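Local coordinates for protein pectinesterase (Aspergillus niger, PDB 5C1E) that catalyses removal of methyl esters from pectin, releasing methanol and leaving free carboxylates on the galacturonan, and is probably involved in the maceration and soft-rotting of plant tissue, at residues 182-187 with 215-220; 1-6 with 61-66; 48-53 with 95-100; 195-200 with 283-288. All coordinates share one frame; numbering follows the deposited sequence.

Interaction 1 of 4, residues 182-187 with 215-220; sequences GAITAS and EEVYLG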
loop_
_atom_site.group_PDB
_atom_site.type_symbol
_atom_site.label_atom_id
_atom_site.label_comp_id
_atom_site.label_asym_id
_atom_site.label_seq_id
_atom_site.Cartn_x
_atom_site.Cartn_y
_atom_site.Cartn_z
ATOM N N GLY A 182 -10.167 12.019 -7.577
ATOM C CA GLY A 182 -10.186 11.922 -6.124
ATOM C C GLY A 182 -8.851 12.278 -5.498
ATOM O O GLY A 182 -7.948 12.802 -6.169
ATOM N N ALA A 183 -8.747 12.044 -4.193
ATOM C CA ALA A 183 -7.513 12.310 -3.459
ATOM C C ALA A 183 -6.778 11.006 -3.240
ATOM O O ALA A 183 -7.387 10.003 -2.903
ATOM C CB ALA A 183 -7.816 12.983 -2.137
ATOM N N ILE A 184 -5.458 11.019 -3.429
ATOM C CA ILE A 184 -4.684 9.801 -3.317
ATOM C C ILE A 184 -4.591 9.361 -1.854
ATOM O O ILE A 184 -4.902 8.230 -1.533
ATOM C CB ILE A 184 -3.268 9.974 -3.888
ATOM C CG1 ILE A 184 -3.324 10.237 -5.387
ATOM C CG2 ILE A 184 -2.444 8.733 -3.622
ATOM C CD1 ILE A 184 -2.039 10.754 -5.985
ATOM N N THR A 185 -4.149 10.257 -0.981
ATOM C CA THR A 185 -3.981 9.909 0.445
ATOM C C THR A 185 -5.109 10.452 1.316
ATOM O O THR A 185 -5.632 11.536 1.080
ATOM C CB THR A 185 -2.630 10.389 1.032
ATOM O OG1 THR A 185 -2.534 11.831 1.059
ATOM C CG2 THR A 185 -1.477 9.790 0.267
ATOM N N ALA A 186 -5.444 9.701 2.358
ATOM C CA ALA A 186 -6.365 10.160 3.370
ATOM C C ALA A 186 -5.895 9.697 4.753
ATOM O O ALA A 186 -6.381 8.705 5.306
ATOM C CB ALA A 186 -7.777 9.667 3.058
ATOM N N SER A 187 -4.925 10.425 5.299
ATOM C CA SER A 187 -4.348 10.070 6.590
ATOM C C SER A 187 -5.311 10.409 7.719
ATOM O O SER A 187 -5.923 11.476 7.713
ATOM C CB SER A 187 -3.023 10.783 6.829
ATOM O OG SER A 187 -2.634 10.698 8.192
ATOM N N GLU A 215 -5.551 17.375 -14.051
ATOM C CA GLU A 215 -5.930 18.273 -12.945
ATOM C C GLU A 215 -7.134 17.814 -12.110
ATOM O O GLU A 215 -7.746 18.624 -11.424
ATOM C CB GLU A 215 -6.139 19.709 -13.467
ATOM C CG GLU A 215 -4.859 20.269 -14.067
ATOM C CD GLU A 215 -4.892 21.754 -14.370
ATOM O OE1 GLU A 215 -5.937 22.399 -14.187
ATOM O OE2 GLU A 215 -3.845 22.277 -14.773
ATOM N N GLU A 216 -7.442 16.512 -12.119
ATOM C CA GLU A 216 -8.578 15.997 -11.350
ATOM C C GLU A 216 -8.178 15.180 -10.125
ATOM O O GLU A 216 -9.039 14.595 -9.458
ATOM C CB GLU A 216 -9.473 15.142 -12.243
ATOM C CG GLU A 216 -10.006 15.894 -13.443
ATOM C CD GLU A 216 -11.071 15.136 -14.207
ATOM O OE1 GLU A 216 -11.267 13.929 -13.978
ATOM O OE2 GLU A 216 -11.719 15.787 -15.046
ATOM N N VAL A 217 -6.883 15.099 -9.845
ATOM C CA VAL A 217 -6.401 14.259 -8.750
ATOM C C VAL A 217 -5.717 15.151 -7.719
ATOM O O VAL A 217 -4.995 16.095 -8.066
ATOM C CB VAL A 217 -5.479 13.119 -9.260
ATOM C CG1 VAL A 217 -4.908 12.295 -8.118
ATOM C CG2 VAL A 217 -6.248 12.194 -10.193
ATOM N N TYR A 218 -5.948 14.849 -6.452
ATOM C CA TYR A 218 -5.284 15.545 -5.361
ATOM C C TYR A 218 -4.306 14.628 -4.655
ATOM O O TYR A 218 -4.499 13.414 -4.580
ATOM C CB TYR A 218 -6.323 16.067 -4.362
ATOM C CG TYR A 218 -7.243 17.119 -4.956
ATOM C CD1 TYR A 218 -6.889 18.457 -4.957
ATOM C CD2 TYR A 218 -8.459 16.760 -5.513
ATOM C CE1 TYR A 218 -7.730 19.427 -5.503
ATOM C CE2 TYR A 218 -9.309 17.710 -6.061
ATOM C CZ TYR A 218 -8.942 19.041 -6.049
ATOM O OH TYR A 218 -9.792 19.974 -6.596
ATOM N N LEU A 219 -3.237 15.220 -4.153
ATOM C CA LEU A 219 -2.213 14.489 -3.441
ATOM C C LEU A 219 -2.801 13.889 -2.156
ATOM O O LEU A 219 -2.389 12.813 -1.691
ATOM C CB LEU A 219 -1.055 15.433 -3.118
ATOM C CG LEU A 219 -0.286 15.994 -4.321
ATOM C CD1 LEU A 219 0.628 17.115 -3.855
ATOM C CD2 LEU A 219 0.500 14.903 -5.047
ATOM N N GLY A 220 -3.785 14.580 -1.600
ATOM C CA GLY A 220 -4.443 14.078 -0.421
ATOM C C GLY A 220 -5.520 14.982 0.126
ATOM O O GLY A 220 -5.707 16.131 -0.330
#

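Interaction 2 of 4, residues 1-6 with 61-66; sequences ESRTSA and GETTDT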
loop_
_atom_site.group_PDB
_atom_site.type_symbol
_atom_site.label_atom_id
_atom_site.label_comp_id
_atom_site.label_asym_id
_atom_site.label_seq_id
_atom_site.Cartn_x
_atom_site.Cartn_y
_atom_site.Cartn_z
ATOM N N GLU A 1 16.378 -11.324 -9.757
ATOM C CA GLU A 1 16.285 -12.802 -9.622
ATOM C C GLU A 1 14.956 -13.272 -10.199
ATOM O O GLU A 1 14.000 -12.503 -10.256
ATOM C CB GLU A 1 16.428 -13.211 -8.145
ATOM C CG GLU A 1 15.708 -14.491 -7.768
ATOM C CD GLU A 1 15.787 -14.819 -6.290
ATOM O OE1 GLU A 1 14.744 -15.239 -5.721
ATOM O OE2 GLU A 1 16.890 -14.662 -5.713
ATOM N N SER A 2 14.904 -14.531 -10.628
ATOM C CA SER A 2 13.636 -15.182 -10.944
ATOM C C SER A 2 13.262 -16.068 -9.752
ATOM O O SER A 2 14.129 -16.704 -9.168
ATOM C CB SER A 2 13.746 -16.019 -12.230
ATOM O OG SER A 2 14.153 -15.240 -13.359
ATOM N N ARG A 3 11.995 -16.077 -9.350
ATOM C CA ARG A 3 11.541 -17.002 -8.319
ATOM C C ARG A 3 10.500 -17.937 -8.914
ATOM O O ARG A 3 9.334 -17.564 -9.073
ATOM C CB ARG A 3 10.980 -16.260 -7.106
ATOM C CG ARG A 3 10.551 -17.203 -5.986
ATOM C CD ARG A 3 9.835 -16.471 -4.849
ATOM N NE ARG A 3 10.614 -15.334 -4.381
ATOM C CZ ARG A 3 10.255 -14.051 -4.494
ATOM N NH1 ARG A 3 9.077 -13.677 -5.047
ATOM N NH2 ARG A 3 11.104 -13.117 -4.045
ATOM N N THR A 4 10.930 -19.144 -9.279
ATOM C CA THR A 4 10.066 -20.081 -9.996
ATOM C C THR A 4 9.890 -21.406 -9.271
ATOM O O THR A 4 9.337 -22.356 -9.820
ATOM C CB THR A 4 10.587 -20.329 -11.415
ATOM O OG1 THR A 4 11.823 -21.031 -11.338
ATOM C CG2 THR A 4 10.808 -18.999 -12.127
ATOM N N SER A 5 10.342 -21.459 -8.022
ATOM C CA SER A 5 10.043 -22.579 -7.146
ATOM C C SER A 5 10.198 -22.099 -5.718
ATOM O O SER A 5 10.673 -20.975 -5.474
ATOM C CB SER A 5 10.959 -23.761 -7.426
ATOM O OG SER A 5 12.287 -23.433 -7.096
ATOM N N ALA A 6 9.778 -22.930 -4.772
ATOM C CA ALA A 6 9.726 -22.495 -3.377
ATOM C C ALA A 6 11.109 -22.208 -2.823
ATOM O O ALA A 6 12.001 -23.033 -2.934
ATOM C CB ALA A 6 9.030 -23.538 -2.522
ATOM N N GLY A 61 5.460 -14.676 -4.091
ATOM C CA GLY A 61 4.805 -15.021 -5.339
ATOM C C GLY A 61 5.791 -15.402 -6.422
ATOM O O GLY A 61 6.908 -14.892 -6.484
ATOM N N GLU A 62 5.361 -16.305 -7.283
ATOM C CA GLU A 62 6.133 -16.712 -8.448
ATOM C C GLU A 62 6.299 -15.547 -9.405
ATOM O O GLU A 62 5.329 -14.841 -9.695
ATOM C CB GLU A 62 5.423 -17.876 -9.160
ATOM C CG GLU A 62 6.132 -18.338 -10.414
ATOM C CD GLU A 62 5.445 -19.491 -11.116
ATOM O OE1 GLU A 62 4.472 -20.032 -10.604
ATOM O OE2 GLU A 62 5.901 -19.849 -12.223
ATOM N N THR A 63 7.528 -15.330 -9.875
ATOM C CA THR A 63 7.790 -14.315 -10.895
ATOM C C THR A 63 9.134 -14.495 -11.578
ATOM O O THR A 63 10.081 -14.937 -10.955
ATOM C CB THR A 63 7.734 -12.880 -10.297
ATOM O OG1 THR A 63 8.032 -11.921 -11.316
ATOM C CG2 THR A 63 8.707 -12.708 -9.144
ATOM N N THR A 64 9.204 -14.128 -12.862
ATOM C CA THR A 64 10.458 -14.149 -13.611
ATOM C C THR A 64 11.416 -13.028 -13.186
ATOM O O THR A 64 12.608 -13.105 -13.464
ATOM C CB THR A 64 10.212 -14.074 -15.146
ATOM O OG1 THR A 64 11.384 -14.505 -15.847
ATOM C CG2 THR A 64 9.839 -12.668 -15.582
ATOM N N ASP A 65 10.895 -12.003 -12.504
ATOM C CA ASP A 65 11.691 -10.840 -12.081
ATOM C C ASP A 65 11.125 -10.291 -10.768
ATOM O O ASP A 65 10.115 -9.572 -10.741
ATOM C CB ASP A 65 11.678 -9.765 -13.180
ATOM C CG ASP A 65 12.575 -8.572 -12.862
ATOM O OD1 ASP A 65 13.128 -8.505 -11.749
ATOM O OD2 ASP A 65 12.744 -7.708 -13.758
ATOM N N THR A 66 11.788 -10.634 -9.675
ATOM C CA THR A 66 11.365 -10.230 -8.338
ATOM C C THR A 66 11.500 -8.723 -8.087
ATOM O O THR A 66 10.880 -8.210 -7.151
ATOM C CB THR A 66 12.192 -10.953 -7.264
ATOM O OG1 THR A 66 13.576 -10.685 -7.487
ATOM C CG2 THR A 66 11.973 -12.452 -7.302
HETATM O O HOH W 1 15.701 -9.442 -11.152
#

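Interaction 3 of 4, residues 48-53 with 95-100; sequences QLTIDY and NVVSDG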
loop_
_atom_site.group_PDB
_atom_site.type_symbol
_atom_site.label_atom_id
_atom_site.label_comp_id
_atom_site.label_asym_id
_atom_site.label_seq_id
_atom_site.Cartn_x
_atom_site.Cartn_y
_atom_site.Cartn_z
ATOM N N GLN A 48 -10.556 -14.707 0.488
ATOM C CA GLN A 48 -10.492 -13.586 1.423
ATOM C C GLN A 48 -9.700 -14.061 2.641
ATOM O O GLN A 48 -10.063 -15.052 3.274
ATOM C CB GLN A 48 -11.895 -13.131 1.824
ATOM C CG GLN A 48 -11.893 -11.839 2.611
ATOM C CD GLN A 48 -13.280 -11.311 2.906
ATOM O OE1 GLN A 48 -14.261 -12.062 2.953
ATOM N NE2 GLN A 48 -13.371 -10.002 3.105
ATOM N N LEU A 49 -8.599 -13.385 2.947
ATOM C CA LEU A 49 -7.621 -13.914 3.899
ATOM C C LEU A 49 -7.381 -12.987 5.079
ATOM O O LEU A 49 -7.379 -11.765 4.933
ATOM C CB LEU A 49 -6.292 -14.135 3.179
ATOM C CG LEU A 49 -6.362 -15.046 1.961
ATOM C CD1 LEU A 49 -5.033 -15.033 1.233
ATOM C CD2 LEU A 49 -6.754 -16.451 2.392
ATOM N N THR A 50 -7.189 -13.572 6.255
ATOM C CA THR A 50 -6.691 -12.829 7.410
ATOM C C THR A 50 -5.353 -13.432 7.776
ATOM O O THR A 50 -5.267 -14.651 7.991
ATOM C CB THR A 50 -7.663 -12.886 8.601
ATOM O OG1 THR A 50 -8.895 -12.264 8.213
ATOM C CG2 THR A 50 -7.085 -12.153 9.814
ATOM N N ILE A 51 -4.319 -12.602 7.814
ATOM C CA ILE A 51 -2.961 -13.055 8.144
ATOM C C ILE A 51 -2.681 -12.710 9.609
ATOM O O ILE A 51 -2.393 -11.548 9.938
ATOM C CB ILE A 51 -1.872 -12.381 7.294
ATOM C CG1 ILE A 51 -2.208 -12.371 5.796
ATOM C CG2 ILE A 51 -0.515 -13.049 7.520
ATOM C CD1 ILE A 51 -2.386 -13.707 5.144
ATOM N N ASP A 52 -2.778 -13.706 10.491
ATOM C CA ASP A 52 -2.600 -13.471 11.927
ATOM C C ASP A 52 -1.578 -14.403 12.568
ATOM O O ASP A 52 -1.581 -14.574 13.772
ATOM C CB ASP A 52 -3.948 -13.572 12.656
ATOM C CG ASP A 52 -4.602 -14.933 12.482
ATOM O OD1 ASP A 52 -3.926 -15.860 11.972
ATOM O OD2 ASP A 52 -5.787 -15.065 12.847
ATOM N N TYR A 53 -0.693 -14.978 11.767
ATOM C CA TYR A 53 0.327 -15.892 12.263
ATOM C C TYR A 53 1.165 -15.218 13.362
ATOM O O TYR A 53 1.527 -14.029 13.251
ATOM C CB TYR A 53 1.203 -16.321 11.082
ATOM C CG TYR A 53 2.268 -17.331 11.417
ATOM C CD1 TYR A 53 1.925 -18.599 11.895
ATOM C CD2 TYR A 53 3.610 -17.028 11.250
ATOM C CE1 TYR A 53 2.908 -19.528 12.202
ATOM C CE2 TYR A 53 4.601 -17.949 11.559
ATOM C CZ TYR A 53 4.237 -19.201 12.040
ATOM O OH TYR A 53 5.201 -20.146 12.353
ATOM N N ASN A 95 -6.225 -9.146 5.026
ATOM C CA ASN A 95 -6.187 -8.406 6.276
ATOM C C ASN A 95 -4.946 -8.828 7.037
ATOM O O ASN A 95 -4.888 -9.938 7.541
ATOM C CB ASN A 95 -7.467 -8.689 7.094
ATOM C CG ASN A 95 -7.515 -7.951 8.420
ATOM O OD1 ASN A 95 -6.662 -7.116 8.729
ATOM N ND2 ASN A 95 -8.549 -8.243 9.213
ATOM N N VAL A 96 -3.944 -7.958 7.099
ATOM C CA VAL A 96 -2.683 -8.308 7.752
ATOM C C VAL A 96 -2.644 -7.768 9.173
ATOM O O VAL A 96 -2.514 -6.552 9.393
ATOM C CB VAL A 96 -1.474 -7.778 6.980
ATOM C CG1 VAL A 96 -0.188 -8.246 7.636
ATOM C CG2 VAL A 96 -1.508 -8.249 5.535
ATOM N N VAL A 97 -2.733 -8.672 10.134
ATOM C CA VAL A 97 -2.616 -8.308 11.550
ATOM C C VAL A 97 -1.430 -9.013 12.227
ATOM O O VAL A 97 -1.385 -9.166 13.455
ATOM C CB VAL A 97 -3.928 -8.550 12.310
ATOM C CG1 VAL A 97 -5.015 -7.654 11.759
ATOM C CG2 VAL A 97 -4.338 -10.018 12.264
ATOM N N SER A 98 -0.430 -9.381 11.436
ATOM C CA SER A 98 0.708 -10.131 11.951
ATOM C C SER A 98 1.972 -9.273 11.850
ATOM O O SER A 98 2.443 -8.962 10.737
ATOM C CB SER A 98 0.845 -11.433 11.146
ATOM O OG SER A 98 1.994 -12.178 11.505
ATOM N N ASP A 99 2.548 -8.908 12.999
ATOM C CA ASP A 99 3.810 -8.172 12.992
ATOM C C ASP A 99 4.881 -8.857 12.133
ATOM O O ASP A 99 5.005 -10.081 12.117
ATOM C CB ASP A 99 4.372 -7.997 14.404
ATOM C CG ASP A 99 3.608 -6.974 15.232
ATOM O OD1 ASP A 99 2.820 -6.155 14.709
ATOM O OD2 ASP A 99 3.832 -6.988 16.453
ATOM N N GLY A 100 5.652 -8.048 11.420
ATOM C CA GLY A 100 6.825 -8.538 10.703
ATOM C C GLY A 100 6.525 -9.252 9.403
ATOM O O GLY A 100 7.433 -9.791 8.775
#

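Interaction 4 of 4, residues 195-200 with 283-288; sequences SGWYAI and KTTVLG. With SO4 (sulfate ion), chain C.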
loop_
_atom_site.group_PDB
_atom_site.type_symbol
_atom_site.label_atom_id
_atom_site.label_comp_id
_atom_site.label_asym_id
_atom_site.label_seq_id
_atom_site.Cartn_x
_atom_site.Cartn_y
_atom_site.Cartn_z
ATOM N N SER A 195 3.523 10.115 16.172
ATOM C CA SER A 195 4.785 10.419 15.509
ATOM C C SER A 195 4.818 9.950 14.052
ATOM O O SER A 195 5.846 10.016 13.412
ATOM C CB SER A 195 5.939 9.792 16.284
ATOM O OG SER A 195 5.787 8.395 16.326
ATOM N N GLY A 196 3.685 9.499 13.532
ATOM C CA GLY A 196 3.624 8.945 12.195
ATOM C C GLY A 196 3.653 9.934 11.042
ATOM O O GLY A 196 3.311 11.105 11.190
ATOM N N TRP A 197 4.104 9.433 9.896
ATOM C CA TRP A 197 4.112 10.145 8.616
ATOM C C TRP A 197 3.672 9.172 7.537
ATOM O O TRP A 197 3.917 7.964 7.648
ATOM C CB TRP A 197 5.524 10.580 8.192
ATOM C CG TRP A 197 6.197 11.645 9.004
ATOM C CD1 TRP A 197 6.644 11.545 10.304
ATOM C CD2 TRP A 197 6.551 12.963 8.557
ATOM N NE1 TRP A 197 7.220 12.736 10.692
ATOM C CE2 TRP A 197 7.177 13.616 9.634
ATOM C CE3 TRP A 197 6.381 13.657 7.352
ATOM C CZ2 TRP A 197 7.625 14.937 9.541
ATOM C CZ3 TRP A 197 6.844 14.964 7.253
ATOM C CH2 TRP A 197 7.445 15.591 8.347
ATOM N N TYR A 198 3.079 9.701 6.471
ATOM C CA TYR A 198 3.220 9.078 5.154
ATOM C C TYR A 198 4.377 9.784 4.445
ATOM O O TYR A 198 4.389 11.030 4.332
ATOM C CB TYR A 198 2.022 9.306 4.241
ATOM C CG TYR A 198 0.692 8.648 4.584
ATOM C CD1 TYR A 198 0.367 8.224 5.880
ATOM C CD2 TYR A 198 -0.283 8.538 3.593
ATOM C CE1 TYR A 198 -0.866 7.645 6.156
ATOM C CE2 TYR A 198 -1.516 7.987 3.854
ATOM C CZ TYR A 198 -1.813 7.546 5.123
ATOM O OH TYR A 198 -3.044 7.020 5.327
ATOM N N ALA A 199 5.284 8.994 3.904
ATOM C CA ALA A 199 6.332 9.517 3.033
ATOM C C ALA A 199 6.241 8.807 1.694
ATOM O O ALA A 199 6.364 7.583 1.622
ATOM C CB ALA A 199 7.704 9.316 3.658
ATOM N N ILE A 200 6.033 9.585 0.629
ATOM C CA ILE A 200 6.015 9.047 -0.734
ATOM C C ILE A 200 7.300 9.511 -1.416
ATOM O O ILE A 200 7.460 10.699 -1.693
ATOM C CB ILE A 200 4.740 9.484 -1.467
ATOM C CG1 ILE A 200 3.555 8.806 -0.783
ATOM C CG2 ILE A 200 4.809 9.113 -2.940
ATOM C CD1 ILE A 200 2.243 9.472 -1.025
ATOM N N LYS A 283 13.911 7.478 6.497
ATOM C CA LYS A 283 13.172 6.358 7.043
ATOM C C LYS A 283 13.271 6.257 8.553
ATOM O O LYS A 283 12.420 5.646 9.183
ATOM C CB LYS A 283 13.609 5.043 6.392
ATOM C CG LYS A 283 13.156 4.948 4.947
ATOM C CD LYS A 283 13.376 3.572 4.324
ATOM C CE LYS A 283 14.834 3.244 4.140
ATOM N NZ LYS A 283 15.478 4.168 3.168
ATOM N N THR A 284 14.301 6.838 9.148
ATOM C CA THR A 284 14.372 6.823 10.601
ATOM C C THR A 284 13.208 7.646 11.182
ATOM O O THR A 284 12.589 7.244 12.162
ATOM C CB THR A 284 15.737 7.308 11.107
ATOM O OG1 THR A 284 16.727 6.343 10.729
ATOM C CG2 THR A 284 15.730 7.476 12.623
ATOM N N THR A 285 12.922 8.783 10.561
ATOM C CA THR A 285 11.815 9.622 10.977
ATOM C C THR A 285 10.488 8.874 10.835
ATOM O O THR A 285 9.661 8.913 11.730
ATOM C CB THR A 285 11.791 10.915 10.147
ATOM O OG1 THR A 285 12.890 11.747 10.554
ATOM C CG2 THR A 285 10.502 11.668 10.326
ATOM N N VAL A 286 10.293 8.182 9.723
ATOM C CA VAL A 286 8.978 7.585 9.408
ATOM C C VAL A 286 8.782 6.225 10.077
ATOM O O VAL A 286 7.689 5.902 10.564
ATOM C CB VAL A 286 8.789 7.472 7.871
ATOM C CG1 VAL A 286 7.444 6.840 7.507
ATOM C CG2 VAL A 286 8.957 8.829 7.213
ATOM N N LEU A 287 9.838 5.423 10.110
ATOM C CA LEU A 287 9.749 4.025 10.527
ATOM C C LEU A 287 10.466 3.685 11.839
ATOM O O LEU A 287 10.281 2.596 12.378
ATOM C CB LEU A 287 10.306 3.134 9.428
ATOM C CG LEU A 287 9.696 3.271 8.029
ATOM C CD1 LEU A 287 10.489 2.404 7.076
ATOM C CD2 LEU A 287 8.228 2.883 8.040
ATOM N N GLY A 288 11.274 4.608 12.340
ATOM C CA GLY A 288 12.054 4.371 13.547
ATOM C C GLY A 288 13.479 3.986 13.221
ATOM O O GLY A 288 13.790 3.540 12.114
HETATM S S SO4 C . 14.146 3.343 -0.113
HETATM O O1 SO4 C . 15.127 3.184 -1.228
HETATM O O2 SO4 C . 12.782 3.455 -0.695
HETATM O O3 SO4 C . 14.200 2.204 0.843
HETATM O O4 SO4 C . 14.499 4.565 0.647
HETATM O O HOH W 2 8.554 10.482 13.844
#

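Interaction 1 of 4, residues 182-187 with 215-220
The Y218 ring is the flat side chain here, and it meets 182-187 edge-on: G182 O lies near the ring plane, 4.0 Å from CD2, and no atom of 182-187 sits over either face. At the root of the ring, Y218 CB rests 4.1 Å from A183 CB, while the phenol OH has a weak hydrogen bond with K243 NZ. The two backbones run parallel. Y218 N donates to G182 O at 2.9 Å, and Y218 O takes the N-H of I184 at 2.8 Å. These are neighbouring strands of the right-handed parallel beta-helix of pectinesterases, stacked one coil on the next, and both segments turn a corner, at I184 and at L219. T185 follows the corner and grips L219 O twice. Its chi1 of 65° sets OG1 between backbone N and carbonyl carbon and brings it 2.9 Å from L219 O; T185 N reaches the same oxygen from above the carbonyl plane, and Y231 OH is a further partner. G220, without a side chain, lets OG1 come within 3.3 Å of its CA. On the buried side of the sheet I184 CG1 packs obliquely on V217 CG1 at 3.8 Å. A183 is backbone-bonded to D161, the predicted active-site residue.

Interaction 2 of 4, residues 1-6 with 61-66
R3 pairs with T63 through both backbone groups: R3 N donates to T63 O at 2.7 Å, nearly along the C=O axis, and T63 N returns a bond to R3 O at 3.0 Å. Toward the N-terminus, E1 O accepts the N-H of T66 at 3.0 Å, and the hydroxyl S2 OG gives its proton to T64 O at 2.6 Å. The buried guanidinium of R3 meets G61 O close to its own plane. The bend at chi3 (-52°) brings NH1 round to this oxygen, 2.9 Å away, and N105 OD1 is a second partner of NH1. One face of the guanidinium carries the T66 methyl, CG2, which lies 3.4 Å from R3 NH2. T66 O is taken up by Y299 OH and N105 ND2, so the loop is tied to the C-terminal residue as well. The carboxylates of E62 and D65 have partners outside the pair: E62 OE1 accepts from S42 N, and D65 OD1 bonds S67 OG. Inside the loop T63 OG1 accepts from D65 N at 3.1 Å. The result is a single antiparallel bridge, a hydrogen-bonded pair, beside an ST turn at T63, with the extended N-terminal tail lying along the loop that follows strand 57-61 of the parallel beta-helix.

Interaction 3 of 4, residues 48-53 with 95-100
I51 is gripped by 95-100 through both its N-H and its C=O: the N-H donates to N95 O at 2.7 Å, and I51 O accepts from V97 N at 2.9 Å. Two residues earlier, L49 O receives the N-H of N95. The parallel register holds for two pairs, T50 with N95 and I51 with V96; beyond them D52 lies nearest S98. Side chains follow the pairing, each running alongside its partner. On the outer face T50 OG1 is 4.0 Å from N95 CB; on the buried face I51 CG1 is 4.2 Å from V96 CG2. Past the strand ends, V97 CG2 closes on D52 CB at 3.6 Å. S98 then reaches across with its hydroxyl: chi1 of 175° swings OG away from the backbone N toward Y53 O, where it donates at 2.6 Å, in the carbonyl plane and on a lone pair. In the next shell F101 backs both I51 and V96, and L26 of helix 22-29 packs on L49 and I51, covering the outermost strand of this sheet at the start of the parallel beta-helix. The far end of Y53 is fixed by its OH bonding S34 O. On the other flank, V96 is backbone-bonded to V122 and N124 in the next coil, and G100 is touched by the N-acetylglucosamine. The chemistry is thus divided by place: backbone hydrogen bonds join successive coils, aliphatic branches fill the inside, and a serine-to-carbonyl bond carries the pairing beyond the point where the strands stop.

Interaction 4 of 4, residues 195-200 with 283-288
This is a mainly apolar contact in which T285 and V286, on the short helix 283-287, settle on W197 and A199 along the outside of the large parallel sheet of the beta-helix. No direct hydrogen bond crosses it. T285 CG2 stands over one face of the W197 indole, 3.9 Å from the centroid of the five-membered ring and 30° off its normal, a CH-pi contact displaced toward the rim. The methyl is closest to NE1, at 3.5 Å. With chi1 of V286 at 179°, its two methyls part company: CG2 touches both A199 CB, 3.8 Å away, and W197 CB, while CG1 lies 3.7 Å from W197 O. One polar link is made by water, which donates to S195 O and to T285 O at 2.8 and 2.9 Å. At the start of the helix K283 bends away from the strand and gives NZ to O4 of a sulfate ion at 2.7 Å; Y150 OH and W170 NE1 also bond the ion, which probably comes from the crystallisation liquor. K283 also makes cation-pi contacts with W170 and W291. Beyond L287 the chain leaves helical angles at G288, whose phi is positive. Around the pair, W197 has a cation-pi contact with R228 and meets the ring of Y257, and S168 OG bonds both V286 O and W197 N. The helix thus lies over strand 198-201 with V286 also on W170 of strand 168-172, while A199 and W197 touch I230 of strand 228-232 on the other side.

Interactions 1 and 3 pair strands of the same parallel sheet, near its two ends on opposite sides of the chain's centre, about 28 Å apart between centres; both combine regular backbone bonds with aliphatic side-chain contacts, but interaction 1 is the more buried and lies beside the predicted active-site residue. Interaction 4 is partly buried and belongs to the large sheet, where a helix attaches by methyl and indole contacts rather than backbone bonds. It touches interaction 1 through the interior, T185 CG2 packing on Y198 and I200. Interaction 2, partly buried and farthest from the chain's centre, joins two irregular loops and relies most on polar groups, with an arginine buried among them; it touches none of the others.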